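Local coordinates for protein BH2851 (Bacillus halodurans, PDB 2GFG) that is of unknown function but, as a putative adenylate cyclase of the CYTH family, probably acts on triphosphate-containing substrates within its antiparallel barrel, at residues A[55-67]-A[78-91]. Residues are numbered along the deposited sequence; the frame is centred on the assembly and turned at random.
With EDO (1,2-ethanediol), chain F.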
loop_
_atom_site.group_PDB
_atom_site.type_symbol
_atom_site.label_atom_id
_atom_site.label_comp_id
_atom_site.label_asym_id
_atom_site.label_seq_id
_atom_site.Cartn_x
_atom_site.Cartn_y
_atom_site.Cartn_z
ATOM N N LEU A 55 -9.171 -2.193 -0.360
ATOM C CA LEU A 55 -9.317 -2.542 -1.766
ATOM C C LEU A 55 -8.822 -1.383 -2.617
ATOM O O LEU A 55 -9.263 -0.241 -2.439
ATOM C CB LEU A 55 -10.786 -2.831 -2.083
ATOM C CG LEU A 55 -11.140 -3.364 -3.478
ATOM C CD1 LEU A 55 -10.634 -4.752 -3.669
ATOM C CD2 LEU A 55 -12.651 -3.325 -3.685
ATOM N N ARG A 56 -7.901 -1.671 -3.533
ATOM C CA ARG A 56 -7.380 -0.654 -4.454
ATOM C C ARG A 56 -7.168 -1.206 -5.845
ATOM O O ARG A 56 -7.104 -2.429 -6.044
ATOM C CB ARG A 56 -6.043 -0.086 -3.938
ATOM C CG ARG A 56 -4.896 -1.122 -3.881
ATOM C CD ARG A 56 -3.532 -0.474 -3.748
ATOM N NE ARG A 56 -2.455 -1.473 -3.922
ATOM C CZ ARG A 56 -1.616 -1.904 -2.960
ATOM N NH1 ARG A 56 -1.591 -1.336 -1.746
ATOM N NH2 ARG A 56 -0.720 -2.848 -3.252
ATOM N N ILE A 57 -7.110 -0.296 -6.812
ATOM C CA ILE A 57 -6.545 -0.579 -8.126
ATOM C C ILE A 57 -5.270 0.268 -8.268
ATOM O O ILE A 57 -5.325 1.486 -8.151
ATOM C CB ILE A 57 -7.534 -0.243 -9.270
ATOM C CG1 ILE A 57 -8.700 -1.233 -9.262
ATOM C CG2 ILE A 57 -6.814 -0.271 -10.639
ATOM C CD1 ILE A 57 -9.843 -0.860 -10.204
ATOM N N ARG A 58 -4.127 -0.397 -8.455
ATOM C CA ARG A 58 -2.840 0.292 -8.625
ATOM C C ARG A 58 -2.504 0.456 -10.089
ATOM O O ARG A 58 -2.638 -0.476 -10.865
ATOM C CB ARG A 58 -1.713 -0.473 -7.935
ATOM C CG ARG A 58 -0.301 0.191 -8.101
ATOM C CD ARG A 58 0.724 -0.415 -7.172
ATOM N NE ARG A 58 0.489 -0.025 -5.785
ATOM C CZ ARG A 58 1.269 -0.364 -4.754
ATOM N NH1 ARG A 58 2.344 -1.126 -4.931
ATOM N NH2 ARG A 58 0.960 0.065 -3.529
ATOM N N GLU A 59 -1.994 1.635 -10.437
ATOM C CA GLU A 59 -1.523 1.930 -11.783
ATOM C C GLU A 59 -0.023 2.250 -11.710
ATOM O O GLU A 59 0.383 3.133 -10.973
ATOM C CB GLU A 59 -2.288 3.114 -12.334
ATOM C CG GLU A 59 -2.037 3.426 -13.790
ATOM C CD GLU A 59 -2.803 4.689 -14.258
ATOM O OE1 GLU A 59 -3.635 5.226 -13.471
ATOM O OE2 GLU A 59 -2.539 5.159 -15.383
ATOM N N LYS A 60 0.789 1.497 -12.446
ATOM C CA LYS A 60 2.249 1.685 -12.425
ATOM C C LYS A 60 2.868 1.252 -13.744
ATOM O O LYS A 60 2.832 0.060 -14.098
ATOM C CB LYS A 60 2.872 0.896 -11.269
ATOM C CG LYS A 60 4.370 1.194 -11.029
ATOM C CD LYS A 60 4.983 0.246 -10.003
ATOM C CE LYS A 60 5.277 -1.138 -10.609
ATOM N NZ LYS A 60 5.943 -2.070 -9.622
ATOM N N GLU A 61 3.450 2.221 -14.463
ATOM C CA GLU A 61 4.108 1.975 -15.765
ATOM C C GLU A 61 3.178 1.248 -16.747
ATOM O O GLU A 61 3.542 0.215 -17.321
ATOM C CB GLU A 61 5.417 1.195 -15.568
ATOM C CG GLU A 61 6.412 1.905 -14.650
ATOM C CD GLU A 61 7.750 1.179 -14.538
ATOM O OE1 GLU A 61 7.811 -0.039 -14.852
ATOM O OE2 GLU A 61 8.737 1.825 -14.110
ATOM N N ALA A 62 1.953 1.780 -16.889
ATOM C CA ALA A 62 0.933 1.224 -17.818
ATOM C C ALA A 62 0.417 -0.201 -17.433
ATOM O O ALA A 62 -0.224 -0.871 -18.247
ATOM C CB ALA A 62 1.462 1.235 -19.274
ATOM N N ILE A 63 0.675 -0.626 -16.194
ATOM C CA ILE A 63 0.149 -1.897 -15.682
ATOM C C ILE A 63 -0.806 -1.625 -14.518
ATOM O O ILE A 63 -0.448 -0.926 -13.557
ATOM C CB ILE A 63 1.282 -2.848 -15.239
ATOM C CG1 ILE A 63 2.067 -3.320 -16.462
ATOM C CG2 ILE A 63 0.705 -4.080 -14.448
ATOM C CD1 ILE A 63 3.358 -3.987 -16.142
ATOM N N PHE A 64 -2.012 -2.196 -14.612
ATOM C CA PHE A 64 -3.042 -2.063 -13.584
ATOM C C PHE A 64 -3.163 -3.342 -12.791
ATOM O O PHE A 64 -3.192 -4.436 -13.369
ATOM C CB PHE A 64 -4.379 -1.729 -14.221
ATOM C CG PHE A 64 -4.392 -0.418 -14.920
ATOM C CD1 PHE A 64 -3.911 -0.303 -16.216
ATOM C CD2 PHE A 64 -4.841 0.737 -14.264
ATOM C CE1 PHE A 64 -3.896 0.931 -16.863
ATOM C CE2 PHE A 64 -4.854 1.964 -14.912
ATOM C CZ PHE A 64 -4.371 2.067 -16.202
ATOM N N THR A 65 -3.245 -3.204 -11.461
ATOM C CA THR A 65 -3.352 -4.347 -10.556
ATOM C C THR A 65 -4.470 -4.116 -9.526
ATOM O O THR A 65 -4.442 -3.136 -8.768
ATOM C CB THR A 65 -2.022 -4.599 -9.817
ATOM O OG1 THR A 65 -0.948 -4.693 -10.772
ATOM C CG2 THR A 65 -2.083 -5.890 -8.993
ATOM N N PHE A 66 -5.457 -5.010 -9.535
ATOM C CA PHE A 66 -6.563 -4.997 -8.577
ATOM C C PHE A 66 -6.114 -5.756 -7.344
ATOM O O PHE A 66 -5.687 -6.896 -7.450
ATOM C CB PHE A 66 -7.792 -5.679 -9.227
ATOM C CG PHE A 66 -9.133 -5.407 -8.529
ATOM C CD1 PHE A 66 -9.381 -4.203 -7.832
ATOM C CD2 PHE A 66 -10.212 -6.292 -8.736
ATOM C CE1 PHE A 66 -10.629 -3.946 -7.278
ATOM C CE2 PHE A 66 -11.472 -6.036 -8.179
ATOM C CZ PHE A 66 -11.682 -4.877 -7.449
ATOM N N THR A 67 -6.183 -5.114 -6.170
ATOM C CA THR A 67 -5.622 -5.713 -4.933
ATOM C C THR A 67 -6.538 -5.569 -3.735
ATOM O O THR A 67 -6.997 -4.462 -3.413
ATOM C CB THR A 67 -4.232 -5.099 -4.590
ATOM O OG1 THR A 67 -3.295 -5.474 -5.591
ATOM C CG2 THR A 67 -3.723 -5.588 -3.221
ATOM N N GLU A 78 -2.718 -10.689 0.952
ATOM C CA GLU A 78 -2.846 -9.823 -0.200
ATOM C C GLU A 78 -3.236 -10.652 -1.423
ATOM O O GLU A 78 -2.527 -11.582 -1.797
ATOM C CB GLU A 78 -1.529 -9.099 -0.459
ATOM C CG GLU A 78 -1.676 -7.855 -1.303
ATOM C CD GLU A 78 -0.343 -7.199 -1.612
ATOM O OE1 GLU A 78 0.465 -7.817 -2.312
ATOM O OE2 GLU A 78 -0.131 -6.051 -1.194
ATOM N N THR A 79 -4.399 -10.351 -1.995
ATOM C CA THR A 79 -4.873 -11.017 -3.207
ATOM C C THR A 79 -4.764 -10.052 -4.371
ATOM O O THR A 79 -5.455 -9.022 -4.401
ATOM C CB THR A 79 -6.326 -11.497 -3.049
ATOM O OG1 THR A 79 -6.418 -12.340 -1.905
ATOM C CG2 THR A 79 -6.790 -12.275 -4.288
ATOM N N ASN A 80 -3.874 -10.377 -5.323
ATOM C CA ASN A 80 -3.587 -9.514 -6.471
ATOM C C ASN A 80 -4.188 -10.078 -7.763
ATOM O O ASN A 80 -4.193 -11.303 -7.980
ATOM C CB ASN A 80 -2.068 -9.357 -6.644
ATOM C CG ASN A 80 -1.404 -8.699 -5.443
ATOM O OD1 ASN A 80 -1.811 -7.615 -5.007
ATOM N ND2 ASN A 80 -0.348 -9.322 -4.939
ATOM N N GLN A 81 -4.677 -9.185 -8.625
ATOM C CA GLN A 81 -5.214 -9.578 -9.939
ATOM C C GLN A 81 -4.905 -8.502 -10.967
ATOM O O GLN A 81 -5.214 -7.333 -10.751
ATOM C CB GLN A 81 -6.719 -9.793 -9.846
ATOM C CG GLN A 81 -7.382 -10.356 -11.112
ATOM C CD GLN A 81 -8.897 -10.427 -10.983
ATOM O OE1 GLN A 81 -9.438 -10.530 -9.871
ATOM N NE2 GLN A 81 -9.591 -10.336 -12.108
ATOM N N THR A 82 -4.288 -8.903 -12.081
ATOM C CA THR A 82 -3.988 -7.990 -13.187
ATOM C C THR A 82 -5.266 -7.602 -13.909
ATOM O O THR A 82 -6.123 -8.446 -14.158
ATOM C CB THR A 82 -3.024 -8.639 -14.218
ATOM O OG1 THR A 82 -1.841 -9.079 -13.561
ATOM C CG2 THR A 82 -2.639 -7.632 -15.347
ATOM N N LEU A 83 -5.381 -6.316 -14.245
ATOM C CA LEU A 83 -6.514 -5.797 -15.021
ATOM C C LEU A 83 -6.014 -5.145 -16.281
ATOM O O LEU A 83 -4.900 -4.642 -16.320
ATOM C CB LEU A 83 -7.282 -4.754 -14.223
ATOM C CG LEU A 83 -7.874 -5.119 -12.880
ATOM C CD1 LEU A 83 -8.736 -3.957 -12.389
ATOM C CD2 LEU A 83 -8.696 -6.401 -12.948
ATOM N N SER A 84 -6.861 -5.114 -17.305
ATOM C CA SER A 84 -6.600 -4.294 -18.484
ATOM C C SER A 84 -7.019 -2.869 -18.180
ATOM O O SER A 84 -7.731 -2.615 -17.187
ATOM C CB SER A 84 -7.369 -4.816 -19.703
ATOM O OG SER A 84 -8.763 -4.807 -19.477
ATOM N N LYS A 85 -6.566 -1.937 -19.014
ATOM C CA LYS A 85 -6.988 -0.529 -18.923
ATOM C C LYS A 85 -8.539 -0.410 -18.988
ATOM O O LYS A 85 -9.131 0.368 -18.246
ATOM C CB LYS A 85 -6.331 0.302 -20.043
ATOM C CG LYS A 85 -6.490 1.821 -19.887
ATOM C CD LYS A 85 -5.829 2.570 -21.038
ATOM C CE LYS A 85 -5.992 4.081 -20.894
ATOM N NZ LYS A 85 -5.405 4.828 -22.069
ATOM N N GLN A 86 -9.171 -1.233 -19.853
ATOM C CA GLN A 86 -10.653 -1.301 -19.971
ATOM C C GLN A 86 -11.304 -1.648 -18.639
ATOM O O GLN A 86 -12.262 -0.996 -18.212
ATOM C CB GLN A 86 -11.057 -2.364 -21.021
ATOM C CG GLN A 86 -12.645 -2.660 -21.115
ATOM C CD GLN A 86 -12.978 -4.075 -21.642
ATOM O OE1 GLN A 86 -12.221 -5.034 -21.423
ATOM N NE2 GLN A 86 -14.136 -4.207 -22.302
ATOM N N GLU A 87 -10.826 -2.738 -18.030
ATOM C CA GLU A 87 -11.373 -3.231 -16.765
ATOM C C GLU A 87 -11.137 -2.237 -15.645
ATOM O O GLU A 87 -12.032 -1.970 -14.851
ATOM C CB GLU A 87 -10.757 -4.592 -16.410
ATOM C CG GLU A 87 -11.172 -5.712 -17.364
ATOM C CD GLU A 87 -10.539 -7.062 -17.022
ATOM O OE1 GLU A 87 -9.356 -7.094 -16.633
ATOM O OE2 GLU A 87 -11.225 -8.092 -17.185
ATOM N N ALA A 88 -9.930 -1.678 -15.602
ATOM C CA ALA A 88 -9.573 -0.662 -14.612
ATOM C C ALA A 88 -10.461 0.588 -14.749
ATOM O O ALA A 88 -10.978 1.103 -13.759
ATOM C CB ALA A 88 -8.092 -0.279 -14.758
ATOM N N LYS A 89 -10.652 1.038 -15.985
ATOM C CA LYS A 89 -11.463 2.231 -16.264
ATOM C C LYS A 89 -12.950 2.015 -15.909
ATOM O O LYS A 89 -13.581 2.889 -15.302
ATOM C CB LYS A 89 -11.312 2.644 -17.732
ATOM C CG LYS A 89 -11.869 4.031 -18.053
ATOM C CD LYS A 89 -11.144 4.689 -19.246
ATOM C CE LYS A 89 -11.608 4.139 -20.574
ATOM N NZ LYS A 89 -12.840 4.828 -21.061
ATOM N N LEU A 90 -13.494 0.853 -16.289
ATOM C CA LEU A 90 -14.884 0.478 -15.918
ATOM C C LEU A 90 -15.097 0.493 -14.411
ATOM O O LEU A 90 -16.115 0.970 -13.933
ATOM C CB LEU A 90 -15.241 -0.908 -16.462
ATOM C CG LEU A 90 -15.777 -0.939 -17.875
ATOM C CD1 LEU A 90 -15.696 -2.328 -18.432
ATOM C CD2 LEU A 90 -17.236 -0.403 -17.920
ATOM N N ALA A 91 -14.140 -0.071 -13.676
ATOM C CA ALA A 91 -14.196 -0.100 -12.208
ATOM C C ALA A 91 -14.145 1.309 -11.631
ATOM O O ALA A 91 -14.960 1.668 -10.782
ATOM C CB ALA A 91 -13.048 -0.947 -11.646
HETATM C C1 EDO F . 2.849 -3.194 -8.108
HETATM O O1 EDO F . 3.952 -2.540 -7.469
HETATM C C2 EDO F . 2.053 -4.006 -7.079
HETATM O O2 EDO F . 1.058 -4.805 -7.738
HETATM O O HOH W 1 -2.366 -4.101 -16.922
#
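The hydroxyl OG1 of T67 donates to OD1 of N80 at 2.7 Å, on a lone pair in the carbonyl plane. The two side chains run alongside each other. With T67 OG1 beside the backbone N (chi1 -67°), the methyl CG2 reaches E78 CG at 3.6 Å. ND2 of N80 donates to E78 OE1 from above the carboxylate plane, so both ends of the amide are held. E78 OE2 also makes a long salt bridge, 3.9 Å, to R56 NH2. EDO O1 accepts from K60 NZ and, weakly, from R58 NH1.

Backbone bonds run both ways between F66 and Q81, and L83 N donates to F64 O. On the opposite face, L83 packs its CG on F66 CB at 3.7 Å. Past L83, with S84 at the N-cap in a capping box with E87, helix 85-94 packs against the 55-60/63-67 hairpin: A88 CB meets F64 CD2 at 3.4 Å, A91 CB meets I57 CD1 at 3.5 Å. Helix 101-108 backs F66 through V102. R56, R58 and K60, with K69 and R126, probably line the triphosphate tunnel of a CYTH barrel, while E78, E5 and E7 are consistent with the family's metal site.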